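PDB 1TUO: putative phosphomannomutase from Thermus thermophilus, which probably moves a phosphate group between positions on a sugar phosphate, as a magnesium-dependent member of the phosphohexose mutase family. Local coordinates for residues E158-L164 with G195-H199; P404-L408 with L454-A458; E425-L429 with I441-Q446. All blocks are in the same frame, centred on the assembly; numbering follows the deposited sequence.

Contact 1. Residues E158-L164 with G195-H199; sequences EAYFEAL and GFLRH
The ring of Phe161 lies flat against the backbone of helix 192-199, one face over the peptide joining Gly195 to Phe196, with CZ 3.5 Å from Phe196 N. It is a knob in a hole formed by Gly195, Phe196, Arg198 and His199; with no CB on Gly195, the ring comes right down on the backbone. Phe161 CB in turn sits over a face of the His199 imidazole, 3.8 Å from its centroid, a CH-pi contact. CG anti to the backbone N (chi1 177°) carries the His199 ring out toward the other helix, between two glutamates. NE2 gives a short 2.5 Å hydrogen bond to the anti lone pair of Glu162 OE1, while ND1 makes only a weak one to Glu158 OE1 (3.2 Å, 127°). The same Glu158 OE1 forms a salt bridge with Arg198 NH2. A leucine in place of His199 would probably leave Glu162 OE1 without its mate. Deeper in, Leu164 CB meets Phe196 CE1 at 3.8 Å. The contact pairs two helices of alpha/beta/alpha domain II of the phosphohexomutase fold, the short segments' axes approaching to 9.7 Å and crossing at -75°. Leu164 and Phe196 reach on to helix 348-362, and Ala159 and Ala163 touch Phe93 of helix 88-97.

Contact 2. Residues P404-L408 with L454-A458; sequences PLAGL and LLEEA
The peptide plane between Leu405 and Ala406 turns one face to the helix, and Leu454 CD2 sits over that face, 3.8 Å from Leu405 O. Glu457 approaches from the same side but farther out and at a tilt, its CG 3.8 Å from Ala406 N. Methyl and methylene carbons thus lie over the amide. Its carbonyl oxygen also accepts the 3.3 Å hydrogen bond from Leu408 N that closes a type II' beta turn from Leu405 to Leu408. Ala406 occupies the second position of the turn with a positive phi of 63°, a conformation more usual for glycine.

The rest is aliphatic. Leu405 is the main wedge: chi1 of -53° sets CG beside its own backbone N, CB faces Leu454 CD2 and Glu457 CB, and CD1 presses on Ala458 CB at 3.3 Å, tighter than normal van der Waals contact. Leu454 CD2 is shared, touching Leu405 CB, Ala406 CB at 4.1 Å and Leu408 CD1 at 3.8 Å; the Leu408 and Leu454 side chains meet at roughly a right angle. Of its side chain Glu457 offers CB and CG, while its backbone O faces Leu405 CD2; its carboxylate forms a salt bridge with Lys460.

The turn, which comes just before strand 410-414, lies against the flank of helix 448-459. Leu405 and Leu408 also touch Tyr423 of strand 419-423, while Leu454 rests on Val443 and Ala445 of strand 440-445, so that turn, helix and antiparallel sheet share one apolar core in the C-terminal domain of the family.

Contact 3. Residues E425-L429 with I441-Q446; sequences EAWVL and IYVEAQ
Trp427 and Glu444 form one antiparallel hydrogen-bonded pair and Leu429 and Tyr442 the next, and between them this part of the hairpin is tightly knit. Four backbone bonds join the strands, the shortest from Leu429 N to Tyr442 O (2.8 Å), the longest from Glu444 N to Trp427 O (3.1 Å). On the face carrying these four side chains, Leu429 runs alongside Tyr442 with CD2 3.7 Å from CD1 of the ring. On the other face the non-hydrogen-bonded pair Val428 and Val443 packs CG1 to CG2 at 4.0 Å.

Toward Glu425 and Gln446 the contact slackens. Glu425 is exposed, its OE1 no nearer than 3.9 Å to Gln446 CD, with carboxylate and amide planes 82° apart; Gln446 OE1 is instead hydrogen-bonded to Thr380 N. Here Glu425 O and Gln446 N are buried without a partner, 3.6 Å from each other.

Glu444, with CG anti to the backbone N (chi1 174°) and the chain extended beyond it, carries its carboxylate past the hairpin. OE1 accepts from Trp295 N, and OE2 is hydrogen-bonded to Thr294 OG1 and His381 ND1. This buried carboxylate therefore ties the C-terminal sheet to Thr294 and Trp295 of domain III and to His381, which would probably steady its charge.

In the fold
Contact 1 joins two helices of domain II, whereas contacts 2 and 3 both belong to the C-terminal domain, on the opposite side of the chain's centre. The centre of contact 1 is about 48 Å from that of contact 2 and about 39 Å from that of contact 3, and it closes first along the chain. The other two have centres about 10 Å apart and touch: contact 3 is nested within the loop that contact 2 closes, and strand 440-445 leads on to helix 448-459. Leu455 CD2 packs on Val443 CG2 at 3.4 Å. Contacts 2 and 3 therefore build one sheet-and-helix unit, while contact 1 lies in alpha/beta/alpha domain II, where its helices also meet helices 88-97 and 348-362.

Contact 1. Residues E158-L164 with G195-H199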
ATOM      1  N   GLU A 158       8.165   9.307  16.730  1.00 26.74           N
ATOM      2  CA  GLU A 158       9.339  10.151  16.542  1.00 27.17           C
ATOM      3  C   GLU A 158      10.453   9.433  15.796  1.00 25.69           C
ATOM      4  O   GLU A 158      11.060   9.997  14.886  1.00 26.17           O
ATOM      5  CB  GLU A 158       9.864  10.639  17.894  1.00 30.24           C
ATOM      6  CG  GLU A 158       8.976  11.662  18.588  1.00 35.21           C
ATOM      7  CD  GLU A 158       8.930  12.994  17.864  1.00 37.84           C
ATOM      8  OE1 GLU A 158       8.200  13.107  16.856  1.00 39.70           O
ATOM      9  OE2 GLU A 158       9.632  13.932  18.304  1.00 41.41           O
ATOM     10  N   ALA A 159      10.724   8.187  16.177  1.00 24.77           N
ATOM     11  CA  ALA A 159      11.777   7.420  15.522  1.00 23.25           C
ATOM     12  C   ALA A 159      11.423   7.172  14.057  1.00 21.52           C
ATOM     13  O   ALA A 159      12.299   7.175  13.192  1.00 21.59           O
ATOM     14  CB  ALA A 159      11.991   6.092  16.245  1.00 24.47           C
ATOM     15  N   TYR A 160      10.140   6.950  13.789  1.00 21.25           N
ATOM     16  CA  TYR A 160       9.673   6.723  12.424  1.00 20.55           C
ATOM     17  C   TYR A 160       9.914   7.987  11.599  1.00 21.47           C
ATOM     18  O   TYR A 160      10.346   7.915  10.449  1.00 22.13           O
ATOM     19  CB  TYR A 160       8.184   6.367  12.433  1.00 21.66           C
ATOM     20  CG  TYR A 160       7.563   6.202  11.057  1.00 20.48           C
ATOM     21  CD1 TYR A 160       8.045   5.245  10.152  1.00 21.02           C
ATOM     22  CD2 TYR A 160       6.493   7.001  10.660  1.00 20.56           C
ATOM     23  CE1 TYR A 160       7.468   5.098   8.878  1.00 20.08           C
ATOM     24  CE2 TYR A 160       5.913   6.861   9.399  1.00 22.21           C
ATOM     25  CZ  TYR A 160       6.404   5.913   8.513  1.00 21.42           C
ATOM     26  OH  TYR A 160       5.832   5.802   7.260  1.00 22.83           O
ATOM     27  N   PHE A 161       9.639   9.143  12.191  1.00 21.83           N
ATOM     28  CA  PHE A 161       9.848  10.405  11.492  1.00 23.56           C
ATOM     29  C   PHE A 161      11.331  10.593  11.185  1.00 24.27           C
ATOM     30  O   PHE A 161      11.699  11.053  10.103  1.00 22.85           O
ATOM     31  CB  PHE A 161       9.332  11.584  12.328  1.00 23.41           C
ATOM     32  CG  PHE A 161       7.831  11.626  12.473  1.00 25.51           C
ATOM     33  CD1 PHE A 161       6.999  11.176  11.450  1.00 25.92           C
ATOM     34  CD2 PHE A 161       7.251  12.148  13.624  1.00 25.17           C
ATOM     35  CE1 PHE A 161       5.612  11.247  11.574  1.00 27.58           C
ATOM     36  CE2 PHE A 161       5.866  12.226  13.757  1.00 28.88           C
ATOM     37  CZ  PHE A 161       5.044  11.774  12.729  1.00 26.40           C
ATOM     38  N   GLU A 162      12.185  10.237  12.141  1.00 24.44           N
ATOM     39  CA  GLU A 162      13.624  10.357  11.936  1.00 26.33           C
ATOM     40  C   GLU A 162      14.082   9.462  10.793  1.00 25.67           C
ATOM     41  O   GLU A 162      14.971   9.825  10.028  1.00 26.53           O
ATOM     42  CB  GLU A 162      14.380   9.991  13.216  1.00 28.36           C
ATOM     43  CG  GLU A 162      14.445  11.121  14.219  1.00 32.38           C
ATOM     44  CD  GLU A 162      15.224  12.312  13.684  1.00 34.09           C
ATOM     45  OE1 GLU A 162      14.643  13.412  13.583  1.00 36.07           O
ATOM     46  OE2 GLU A 162      16.419  12.145  13.362  1.00 37.48           O
ATOM     47  N   ALA A 163      13.476   8.286  10.686  1.00 26.36           N
ATOM     48  CA  ALA A 163      13.828   7.358   9.622  1.00 26.86           C
ATOM     49  C   ALA A 163      13.415   7.946   8.272  1.00 26.92           C
ATOM     50  O   ALA A 163      14.174   7.879   7.304  1.00 26.56           O
ATOM     51  CB  ALA A 163      13.140   6.021   9.846  1.00 26.82           C
ATOM     52  N   LEU A 164      12.211   8.518   8.221  1.00 26.28           N
ATOM     53  CA  LEU A 164      11.695   9.123   6.993  1.00 27.02           C
ATOM     54  C   LEU A 164      12.614  10.239   6.518  1.00 28.60           C
ATOM     55  O   LEU A 164      12.957  10.316   5.337  1.00 28.27           O
ATOM     56  CB  LEU A 164      10.288   9.693   7.221  1.00 26.69           C
ATOM     57  CG  LEU A 164       9.137   8.695   7.386  1.00 24.31           C
ATOM     58  CD1 LEU A 164       7.850   9.440   7.699  1.00 25.94           C
ATOM     59  CD2 LEU A 164       8.982   7.873   6.108  1.00 27.81           C
ATOM     60  N   GLY A 195       2.669  15.724  11.465  1.00 27.81           N
ATOM     61  CA  GLY A 195       3.628  15.330  12.476  1.00 27.55           C
ATOM     62  C   GLY A 195       5.054  15.343  11.958  1.00 27.46           C
ATOM     63  O   GLY A 195       5.930  15.951  12.571  1.00 28.44           O
ATOM     64  N   PHE A 196       5.293  14.681  10.829  1.00 26.30           N
ATOM     65  CA  PHE A 196       6.633  14.631  10.251  1.00 25.20           C
ATOM     66  C   PHE A 196       7.202  16.018   9.962  1.00 25.81           C
ATOM     67  O   PHE A 196       8.361  16.300  10.267  1.00 26.39           O
ATOM     68  CB  PHE A 196       6.644  13.837   8.945  1.00 23.58           C
ATOM     69  CG  PHE A 196       7.922  13.986   8.168  1.00 22.03           C
ATOM     70  CD1 PHE A 196       9.064  13.286   8.540  1.00 23.14           C
ATOM     71  CD2 PHE A 196       8.003  14.884   7.105  1.00 23.23           C
ATOM     72  CE1 PHE A 196      10.270  13.479   7.868  1.00 23.18           C
ATOM     73  CE2 PHE A 196       9.204  15.086   6.425  1.00 21.03           C
ATOM     74  CZ  PHE A 196      10.341  14.382   6.808  1.00 22.37           C
ATOM     75  N   LEU A 197       6.387  16.864   9.344  1.00 26.04           N
ATOM     76  CA  LEU A 197       6.813  18.213   8.993  1.00 27.74           C
ATOM     77  C   LEU A 197       7.145  19.027  10.237  1.00 29.30           C
ATOM     78  O   LEU A 197       8.174  19.709  10.290  1.00 29.02           O
ATOM     79  CB  LEU A 197       5.719  18.910   8.183  1.00 26.13           C
ATOM     80  CG  LEU A 197       5.454  18.301   6.802  1.00 25.51           C
ATOM     81  CD1 LEU A 197       4.203  18.920   6.195  1.00 25.15           C
ATOM     82  CD2 LEU A 197       6.662  18.520   5.895  1.00 26.48           C
ATOM     83  N   ARG A 198       6.269  18.959  11.233  1.00 30.36           N
ATOM     84  CA  ARG A 198       6.490  19.686  12.473  1.00 32.26           C
ATOM     85  C   ARG A 198       7.754  19.134  13.118  1.00 31.93           C
ATOM     86  O   ARG A 198       8.514  19.868  13.747  1.00 32.79           O
ATOM     87  CB  ARG A 198       5.290  19.510  13.408  1.00 33.28           C
ATOM     88  CG  ARG A 198       5.540  19.936  14.847  1.00 36.51           C
ATOM     89  CD  ARG A 198       5.258  18.767  15.775  1.00 39.53           C
ATOM     90  NE  ARG A 198       6.058  17.603  15.398  1.00 41.38           N
ATOM     91  CZ  ARG A 198       5.776  16.353  15.747  1.00 42.05           C
ATOM     92  NH1 ARG A 198       4.704  16.090  16.486  1.00 42.60           N
ATOM     93  NH2 ARG A 198       6.568  15.364  15.356  1.00 41.25           N
ATOM     94  N   HIS A 199       7.980  17.836  12.937  1.00 31.59           N
ATOM     95  CA  HIS A 199       9.149  17.168  13.495  1.00 30.95           C
ATOM     96  C   HIS A 199      10.465  17.705  12.933  1.00 32.16           C
ATOM     97  O   HIS A 199      11.460  17.815  13.657  1.00 31.29           O
ATOM     98  CB  HIS A 199       9.077  15.666  13.226  1.00 30.58           C
ATOM     99  CG  HIS A 199      10.278  14.909  13.703  1.00 29.60           C
ATOM    100  ND1 HIS A 199      10.452  14.543  15.021  1.00 30.27           N
ATOM    101  CD2 HIS A 199      11.368  14.456  13.040  1.00 29.39           C
ATOM    102  CE1 HIS A 199      11.596  13.895  15.148  1.00 29.03           C
ATOM    103  NE2 HIS A 199      12.171  13.828  13.961  1.00 31.47           N
TER

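Contact 2. Residues P404-L408 with L454-A458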
ATOM      1  N   PRO A 404     -10.029 -10.504 -30.230  1.00 50.64           N
ATOM      2  CA  PRO A 404      -9.908  -9.067 -30.501  1.00 50.11           C
ATOM      3  C   PRO A 404     -11.127  -8.299 -29.991  1.00 48.46           C
ATOM      4  O   PRO A 404     -12.254  -8.781 -30.088  1.00 48.28           O
ATOM      5  CB  PRO A 404      -9.772  -9.014 -32.019  1.00 50.34           C
ATOM      6  CG  PRO A 404     -10.577 -10.198 -32.466  1.00 50.68           C
ATOM      7  CD  PRO A 404     -10.138 -11.264 -31.488  1.00 51.34           C
ATOM      8  N   LEU A 405     -10.893  -7.108 -29.446  1.00 47.05           N
ATOM      9  CA  LEU A 405     -11.974  -6.288 -28.906  1.00 44.99           C
ATOM     10  C   LEU A 405     -11.965  -4.892 -29.517  1.00 43.76           C
ATOM     11  O   LEU A 405     -10.905  -4.307 -29.741  1.00 41.82           O
ATOM     12  CB  LEU A 405     -11.845  -6.201 -27.386  1.00 44.88           C
ATOM     13  CG  LEU A 405     -11.740  -7.549 -26.667  1.00 44.74           C
ATOM     14  CD1 LEU A 405     -11.592  -7.317 -25.177  1.00 43.93           C
ATOM     15  CD2 LEU A 405     -12.973  -8.393 -26.957  1.00 44.87           C
ATOM     16  N   ALA A 406     -13.155  -4.356 -29.771  1.00 42.99           N
ATOM     17  CA  ALA A 406     -13.273  -3.047 -30.396  1.00 41.79           C
ATOM     18  C   ALA A 406     -12.635  -3.195 -31.774  1.00 41.93           C
ATOM     19  O   ALA A 406     -12.765  -4.245 -32.404  1.00 43.14           O
ATOM     20  CB  ALA A 406     -12.545  -1.993 -29.577  1.00 41.77           C
ATOM     21  N   GLY A 407     -11.948  -2.162 -32.244  1.00 41.39           N
ATOM     22  CA  GLY A 407     -11.323  -2.247 -33.552  1.00 39.61           C
ATOM     23  C   GLY A 407      -9.823  -2.434 -33.457  1.00 38.73           C
ATOM     24  O   GLY A 407      -9.071  -1.957 -34.313  1.00 38.01           O
ATOM     25  N   LEU A 408      -9.384  -3.136 -32.416  1.00 37.47           N
ATOM     26  CA  LEU A 408      -7.959  -3.364 -32.199  1.00 36.11           C
ATOM     27  C   LEU A 408      -7.481  -4.754 -32.605  1.00 35.84           C
ATOM     28  O   LEU A 408      -8.110  -5.765 -32.285  1.00 33.27           O
ATOM     29  CB  LEU A 408      -7.612  -3.127 -30.727  1.00 35.53           C
ATOM     30  CG  LEU A 408      -8.093  -1.817 -30.098  1.00 34.52           C
ATOM     31  CD1 LEU A 408      -7.550  -1.722 -28.679  1.00 35.22           C
ATOM     32  CD2 LEU A 408      -7.628  -0.630 -30.925  1.00 34.77           C
ATOM     33  N   LEU A 454     -13.288  -0.927 -24.730  1.00 23.00           N
ATOM     34  CA  LEU A 454     -12.660  -2.224 -24.500  1.00 22.73           C
ATOM     35  C   LEU A 454     -13.354  -3.004 -23.395  1.00 23.71           C
ATOM     36  O   LEU A 454     -13.612  -4.199 -23.539  1.00 24.48           O
ATOM     37  CB  LEU A 454     -11.184  -2.046 -24.143  1.00 20.92           C
ATOM     38  CG  LEU A 454     -10.286  -1.685 -25.324  1.00 22.66           C
ATOM     39  CD1 LEU A 454      -8.896  -1.310 -24.827  1.00 20.46           C
ATOM     40  CD2 LEU A 454     -10.222  -2.866 -26.280  1.00 22.63           C
ATOM     41  N   LEU A 455     -13.648  -2.331 -22.289  1.00 23.92           N
ATOM     42  CA  LEU A 455     -14.316  -2.982 -21.173  1.00 26.75           C
ATOM     43  C   LEU A 455     -15.700  -3.468 -21.583  1.00 28.58           C
ATOM     44  O   LEU A 455     -16.133  -4.541 -21.170  1.00 30.82           O
ATOM     45  CB  LEU A 455     -14.424  -2.027 -19.983  1.00 26.11           C
ATOM     46  CG  LEU A 455     -13.141  -1.812 -19.171  1.00 28.04           C
ATOM     47  CD1 LEU A 455     -13.325  -0.684 -18.173  1.00 28.48           C
ATOM     48  CD2 LEU A 455     -12.783  -3.102 -18.450  1.00 28.26           C
ATOM     49  N   GLU A 456     -16.392  -2.681 -22.401  1.00 29.87           N
ATOM     50  CA  GLU A 456     -17.726  -3.063 -22.856  1.00 30.78           C
ATOM     51  C   GLU A 456     -17.705  -4.312 -23.734  1.00 30.99           C
ATOM     52  O   GLU A 456     -18.594  -5.157 -23.639  1.00 32.27           O
ATOM     53  CB  GLU A 456     -18.376  -1.910 -23.630  1.00 32.00           C
ATOM     54  CG  GLU A 456     -18.845  -0.743 -22.768  1.00 32.05           C
ATOM     55  CD  GLU A 456     -19.941  -1.138 -21.793  1.00 33.82           C
ATOM     56  OE1 GLU A 456     -20.769  -2.004 -22.147  1.00 33.10           O
ATOM     57  OE2 GLU A 456     -19.983  -0.571 -20.679  1.00 33.44           O
ATOM     58  N   GLU A 457     -16.700  -4.426 -24.596  1.00 32.29           N
ATOM     59  CA  GLU A 457     -16.599  -5.584 -25.479  1.00 33.36           C
ATOM     60  C   GLU A 457     -15.993  -6.775 -24.735  1.00 35.09           C
ATOM     61  O   GLU A 457     -16.387  -7.920 -24.953  1.00 34.02           O
ATOM     62  CB  GLU A 457     -15.737  -5.255 -26.701  1.00 34.16           C
ATOM     63  CG  GLU A 457     -16.204  -4.058 -27.528  1.00 33.64           C
ATOM     64  CD  GLU A 457     -17.546  -4.278 -28.210  1.00 34.94           C
ATOM     65  OE1 GLU A 457     -17.910  -3.444 -29.064  1.00 33.66           O
ATOM     66  OE2 GLU A 457     -18.235  -5.271 -27.894  1.00 34.83           O
ATOM     67  N   ALA A 458     -15.027  -6.504 -23.861  1.00 35.90           N
ATOM     68  CA  ALA A 458     -14.386  -7.568 -23.094  1.00 38.54           C
ATOM     69  C   ALA A 458     -15.408  -8.222 -22.170  1.00 40.24           C
ATOM     70  O   ALA A 458     -15.402  -9.437 -21.971  1.00 40.50           O
ATOM     71  CB  ALA A 458     -13.230  -7.001 -22.277  1.00 36.71           C
TER

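Contact 3. Residues E425-L429 with I441-Q446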
ATOM      1  N   GLU A 425      -0.804  -0.352 -28.371  1.00 45.96           N
ATOM      2  CA  GLU A 425      -1.292   0.784 -27.592  1.00 46.56           C
ATOM      3  C   GLU A 425      -2.426   0.469 -26.605  1.00 45.01           C
ATOM      4  O   GLU A 425      -3.014   1.381 -26.026  1.00 45.90           O
ATOM      5  CB  GLU A 425      -1.736   1.906 -28.539  1.00 48.85           C
ATOM      6  CG  GLU A 425      -0.638   2.394 -29.475  1.00 52.13           C
ATOM      7  CD  GLU A 425      -1.130   3.441 -30.459  1.00 53.79           C
ATOM      8  OE1 GLU A 425      -1.687   4.464 -30.009  1.00 55.55           O
ATOM      9  OE2 GLU A 425      -0.957   3.240 -31.679  1.00 54.64           O
ATOM     10  N   ALA A 426      -2.732  -0.812 -26.407  1.00 42.50           N
ATOM     11  CA  ALA A 426      -3.783  -1.199 -25.467  1.00 38.89           C
ATOM     12  C   ALA A 426      -3.562  -2.599 -24.889  1.00 37.05           C
ATOM     13  O   ALA A 426      -3.000  -3.475 -25.546  1.00 36.24           O
ATOM     14  CB  ALA A 426      -5.147  -1.122 -26.141  1.00 39.97           C
ATOM     15  N   TRP A 427      -4.007  -2.794 -23.651  1.00 33.55           N
ATOM     16  CA  TRP A 427      -3.879  -4.077 -22.974  1.00 33.28           C
ATOM     17  C   TRP A 427      -5.129  -4.364 -22.148  1.00 31.18           C
ATOM     18  O   TRP A 427      -5.689  -3.469 -21.508  1.00 29.15           O
ATOM     19  CB  TRP A 427      -2.617  -4.090 -22.080  1.00 37.00           C
ATOM     20  CG  TRP A 427      -2.851  -4.418 -20.612  1.00 41.88           C
ATOM     21  CD1 TRP A 427      -3.564  -5.471 -20.103  1.00 44.03           C
ATOM     22  CD2 TRP A 427      -2.371  -3.683 -19.477  1.00 44.15           C
ATOM     23  NE1 TRP A 427      -3.565  -5.431 -18.732  1.00 45.67           N
ATOM     24  CE2 TRP A 427      -2.839  -4.346 -18.319  1.00 44.68           C
ATOM     25  CE3 TRP A 427      -1.591  -2.528 -19.325  1.00 44.70           C
ATOM     26  CZ2 TRP A 427      -2.556  -3.893 -17.028  1.00 45.17           C
ATOM     27  CZ3 TRP A 427      -1.309  -2.078 -18.039  1.00 44.61           C
ATOM     28  CH2 TRP A 427      -1.792  -2.761 -16.909  1.00 45.18           C
ATOM     29  N   VAL A 428      -5.559  -5.620 -22.169  1.00 29.34           N
ATOM     30  CA  VAL A 428      -6.727  -6.055 -21.417  1.00 27.98           C
ATOM     31  C   VAL A 428      -6.350  -7.283 -20.602  1.00 28.77           C
ATOM     32  O   VAL A 428      -5.952  -8.307 -21.159  1.00 27.72           O
ATOM     33  CB  VAL A 428      -7.893  -6.420 -22.351  1.00 28.18           C
ATOM     34  CG1 VAL A 428      -9.097  -6.840 -21.529  1.00 28.02           C
ATOM     35  CG2 VAL A 428      -8.235  -5.232 -23.240  1.00 26.07           C
ATOM     36  N   LEU A 429      -6.484  -7.175 -19.286  1.00 27.48           N
ATOM     37  CA  LEU A 429      -6.134  -8.264 -18.384  1.00 29.16           C
ATOM     38  C   LEU A 429      -7.331  -8.842 -17.643  1.00 30.76           C
ATOM     39  O   LEU A 429      -8.094  -8.107 -17.014  1.00 29.84           O
ATOM     40  CB  LEU A 429      -5.105  -7.773 -17.359  1.00 26.45           C
ATOM     41  CG  LEU A 429      -4.736  -8.708 -16.200  1.00 27.00           C
ATOM     42  CD1 LEU A 429      -3.980  -9.918 -16.736  1.00 26.79           C
ATOM     43  CD2 LEU A 429      -3.883  -7.956 -15.187  1.00 26.03           C
ATOM     44  N   ILE A 441     -11.378  -7.238 -14.535  1.00 35.30           N
ATOM     45  CA  ILE A 441     -10.839  -6.833 -15.820  1.00 32.75           C
ATOM     46  C   ILE A 441     -10.113  -5.501 -15.676  1.00 30.35           C
ATOM     47  O   ILE A 441     -10.697  -4.500 -15.253  1.00 29.66           O
ATOM     48  CB  ILE A 441     -11.964  -6.710 -16.879  1.00 32.43           C
ATOM     49  CG1 ILE A 441     -12.700  -8.050 -17.003  1.00 33.25           C
ATOM     50  CG2 ILE A 441     -11.379  -6.311 -18.222  1.00 31.36           C
ATOM     51  CD1 ILE A 441     -13.807  -8.070 -18.054  1.00 33.95           C
ATOM     52  N   TYR A 442      -8.827  -5.509 -16.007  1.00 27.95           N
ATOM     53  CA  TYR A 442      -7.994  -4.311 -15.935  1.00 25.23           C
ATOM     54  C   TYR A 442      -7.725  -3.879 -17.367  1.00 23.28           C
ATOM     55  O   TYR A 442      -7.347  -4.700 -18.201  1.00 24.83           O
ATOM     56  CB  TYR A 442      -6.645  -4.609 -15.265  1.00 24.58           C
ATOM     57  CG  TYR A 442      -6.713  -5.385 -13.969  1.00 25.27           C
ATOM     58  CD1 TYR A 442      -7.110  -6.721 -13.955  1.00 25.51           C
ATOM     59  CD2 TYR A 442      -6.343  -4.794 -12.760  1.00 25.20           C
ATOM     60  CE1 TYR A 442      -7.135  -7.452 -12.774  1.00 27.32           C
ATOM     61  CE2 TYR A 442      -6.363  -5.518 -11.572  1.00 27.34           C
ATOM     62  CZ  TYR A 442      -6.760  -6.847 -11.589  1.00 28.62           C
ATOM     63  OH  TYR A 442      -6.772  -7.576 -10.422  1.00 31.93           O
ATOM     64  N   VAL A 443      -7.919  -2.598 -17.659  1.00 21.66           N
ATOM     65  CA  VAL A 443      -7.684  -2.114 -19.008  1.00 20.72           C
ATOM     66  C   VAL A 443      -6.885  -0.828 -19.060  1.00 20.94           C
ATOM     67  O   VAL A 443      -7.157   0.121 -18.321  1.00 21.38           O
ATOM     68  CB  VAL A 443      -9.017  -1.866 -19.780  1.00 18.95           C
ATOM     69  CG1 VAL A 443      -8.732  -1.207 -21.121  1.00 19.78           C
ATOM     70  CG2 VAL A 443      -9.746  -3.189 -20.010  1.00 21.12           C
ATOM     71  N   GLU A 444      -5.876  -0.825 -19.927  1.00 20.02           N
ATOM     72  CA  GLU A 444      -5.073   0.359 -20.165  1.00 20.84           C
ATOM     73  C   GLU A 444      -5.116   0.607 -21.666  1.00 20.95           C
ATOM     74  O   GLU A 444      -4.944  -0.319 -22.467  1.00 21.51           O
ATOM     75  CB  GLU A 444      -3.614   0.173 -19.731  1.00 20.17           C
ATOM     76  CG  GLU A 444      -2.766   1.376 -20.126  1.00 22.09           C
ATOM     77  CD  GLU A 444      -1.389   1.379 -19.503  1.00 23.22           C
ATOM     78  OE1 GLU A 444      -0.760   0.301 -19.444  1.00 23.92           O
ATOM     79  OE2 GLU A 444      -0.935   2.468 -19.092  1.00 24.13           O
ATOM     80  N   ALA A 445      -5.363   1.857 -22.045  1.00 21.90           N
ATOM     81  CA  ALA A 445      -5.419   2.240 -23.449  1.00 23.99           C
ATOM     82  C   ALA A 445      -5.026   3.708 -23.581  1.00 25.57           C
ATOM     83  O   ALA A 445      -4.791   4.385 -22.578  1.00 24.75           O
ATOM     84  CB  ALA A 445      -6.823   2.004 -24.008  1.00 23.09           C
ATOM     85  N   GLN A 446      -4.975   4.198 -24.815  1.00 27.49           N
ATOM     86  CA  GLN A 446      -4.579   5.575 -25.080  1.00 30.81           C
ATOM     87  C   GLN A 446      -5.576   6.651 -24.653  1.00 30.49           C
ATOM     88  O   GLN A 446      -5.186   7.791 -24.411  1.00 31.26           O
ATOM     89  CB  GLN A 446      -4.262   5.742 -26.567  1.00 34.81           C
ATOM     90  CG  GLN A 446      -3.078   6.658 -26.852  1.00 40.96           C
ATOM     91  CD  GLN A 446      -1.741   6.040 -26.457  1.00 43.62           C
ATOM     92  OE1 GLN A 446      -0.686   6.658 -26.619  1.00 44.56           O
ATOM     93  NE2 GLN A 446      -1.781   4.816 -25.938  1.00 45.48           N
TER